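Local atomic coordinates of sigma-C capsid protein (Avian reovirus, PDB entry 2JJL), a protein that forms the homotrimeric capsid fibre by which avian reovirus attaches to host cells, and induces cell apoptosis. Residues A[95-100]-A[120-125]. Residues are numbered along the deposited sequence; the frame is centred on the assembly and turned at random.
Sequences SSDTID and GNLTVT. With ZN (zinc ion), chain F.
L122 and I99 pack side chain against side chain in the C-terminal beta-barrel head domain of the sigma-C fibre. Here the strand 121-124 runs roughly antiparallel to the start of strand 98-108. The two are not paired by backbone hydrogen bonds. Each bonds to another strand: I99 to A89 of strand 81-93, and L122 to I200 of strand 198-210. Side chains and waters therefore bridge the gap.

The I99 and L122 side chains cross at about a right angle. CD1 of I99 lies 4.0 Å from CB of L122 and also covers the peptide between N121 and L122. CG of L122 stands anti to the backbone N (chi1 179°), and from it CD1 reaches in among I99, D97 and S95. L122 CD1 is 3.7 Å from D97 CB. L131 of strand 128-139 also touches L122.

S95 begins an ST turn. Its OG accepts from D97 N and donates to T123 O at 2.7 Å, so one hydroxyl ties the turn to the facing strand. The approach is nearly head-on to the carbonyl, with a C=O...OG angle of 164°. Water 1 donates to the same T123 O and accepts from S96 N. Water 2 donates to both T98 O and N121 O.

The D97 carboxylate divides its oxygens. OD2 accepts from T123 N at 2.7 Å through its anti lone pair, in a nearly straight bond (169°). OD1 accepts weakly from T98 N and also binds the zinc ion. Together these bonds should fix the rotation of the carboxylate. The distance from D97 OD1 to the zinc ion is 2.0 Å.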
loop_
_atom_site.group_PDB
_atom_site.type_symbol
_atom_site.label_atom_id
_atom_site.label_comp_id
_atom_site.label_asym_id
_atom_site.label_seq_id
_atom_site.Cartn_x
_atom_site.Cartn_y
_atom_site.Cartn_z
ATOM N N SER A 95 12.291 -3.779 -37.465
ATOM C CA SER A 95 12.956 -2.476 -37.645
ATOM C C SER A 95 14.381 -2.626 -37.150
ATOM O O SER A 95 14.609 -3.302 -36.158
ATOM C CB SER A 95 12.262 -1.380 -36.818
ATOM O OG SER A 95 12.992 -0.169 -36.844
ATOM N N SER A 96 15.330 -1.982 -37.825
ATOM C CA SER A 96 16.709 -1.887 -37.334
ATOM C C SER A 96 17.049 -0.422 -36.978
ATOM O O SER A 96 18.192 -0.071 -36.722
ATOM C CB SER A 96 17.713 -2.465 -38.367
ATOM O OG SER A 96 17.572 -1.858 -39.657
ATOM N N ASP A 97 16.023 0.412 -36.921
ATOM C CA ASP A 97 16.167 1.849 -36.715
ATOM C C ASP A 97 16.127 2.221 -35.212
ATOM O O ASP A 97 15.883 1.371 -34.323
ATOM C CB ASP A 97 15.031 2.503 -37.515
ATOM C CG ASP A 97 15.240 3.971 -37.804
ATOM O OD1 ASP A 97 16.301 4.533 -37.522
ATOM O OD2 ASP A 97 14.301 4.570 -38.357
ATOM N N THR A 98 16.356 3.494 -34.917
ATOM C CA THR A 98 16.174 3.998 -33.563
ATOM C C THR A 98 15.277 5.223 -33.620
ATOM O O THR A 98 15.102 5.800 -34.697
ATOM C CB THR A 98 17.499 4.402 -32.947
ATOM O OG1 THR A 98 18.070 5.466 -33.734
ATOM C CG2 THR A 98 18.454 3.210 -32.934
ATOM N N ILE A 99 14.717 5.628 -32.473
ATOM C CA ILE A 99 13.904 6.833 -32.419
ATOM C C ILE A 99 13.979 7.477 -31.047
ATOM O O ILE A 99 13.879 6.778 -30.037
ATOM C CB ILE A 99 12.425 6.570 -32.833
ATOM C CG1 ILE A 99 11.642 7.898 -32.924
ATOM C CG2 ILE A 99 11.734 5.607 -31.852
ATOM C CD1 ILE A 99 10.392 7.812 -33.776
ATOM N N ASP A 100 14.177 8.797 -31.023
ATOM C CA ASP A 100 14.243 9.576 -29.787
ATOM C C ASP A 100 12.848 9.811 -29.222
ATOM O O ASP A 100 11.979 10.289 -29.918
ATOM C CB ASP A 100 14.925 10.935 -30.026
ATOM C CG ASP A 100 16.444 10.824 -30.285
ATOM O OD1 ASP A 100 17.074 9.773 -29.993
ATOM O OD2 ASP A 100 17.011 11.828 -30.770
ATOM N N GLY A 120 10.900 12.553 -34.794
ATOM C CA GLY A 120 11.518 11.876 -35.933
ATOM C C GLY A 120 10.644 10.765 -36.482
ATOM O O GLY A 120 9.484 10.642 -36.124
ATOM N N ASN A 121 11.218 9.967 -37.356
ATOM C CA ASN A 121 10.508 8.891 -37.997
ATOM C C ASN A 121 11.187 7.584 -37.596
ATOM O O ASN A 121 12.385 7.569 -37.323
ATOM C CB ASN A 121 10.496 9.075 -39.528
ATOM C CG ASN A 121 11.862 8.861 -40.153
ATOM O OD1 ASN A 121 12.693 9.752 -40.160
ATOM N ND2 ASN A 121 12.107 7.665 -40.634
ATOM N N LEU A 122 10.407 6.510 -37.501
ATOM C CA LEU A 122 10.994 5.205 -37.292
ATOM C C LEU A 122 10.729 4.395 -38.560
ATOM O O LEU A 122 9.592 4.307 -39.019
ATOM C CB LEU A 122 10.374 4.535 -36.070
ATOM C CG LEU A 122 10.867 3.134 -35.705
ATOM C CD1 LEU A 122 12.273 3.200 -35.118
ATOM C CD2 LEU A 122 9.862 2.433 -34.747
ATOM N N THR A 123 11.789 3.849 -39.147
ATOM C CA THR A 123 11.653 2.990 -40.330
ATOM C C THR A 123 11.325 1.561 -39.870
ATOM O O THR A 123 12.039 0.979 -39.057
ATOM C CB THR A 123 12.921 3.054 -41.233
ATOM O OG1 THR A 123 13.193 4.434 -41.557
ATOM C CG2 THR A 123 12.726 2.237 -42.547
ATOM N N VAL A 124 10.209 1.050 -40.361
ATOM C CA VAL A 124 9.729 -0.317 -40.092
ATOM C C VAL A 124 9.716 -1.101 -41.422
ATOM O O VAL A 124 9.604 -0.495 -42.505
ATOM C CB VAL A 124 8.318 -0.331 -39.394
ATOM C CG1 VAL A 124 8.361 0.416 -38.060
ATOM C CG2 VAL A 124 7.255 0.262 -40.286
ATOM N N THR A 125 9.858 -2.429 -41.323
ATOM C CA THR A 125 9.969 -3.333 -42.479
ATOM C C THR A 125 8.930 -4.462 -42.474
ATOM O O THR A 125 8.844 -5.244 -43.425
ATOM C CB THR A 125 11.354 -3.978 -42.545
ATOM O OG1 THR A 125 11.668 -4.543 -41.264
ATOM C CG2 THR A 125 12.405 -2.937 -42.884
HETATM ZN ZN ZN F . 16.503 6.468 -38.036
HETATM O O HOH W 1 14.436 -0.475 -40.087
HETATM O O HOH W 2 14.263 8.461 -35.748
#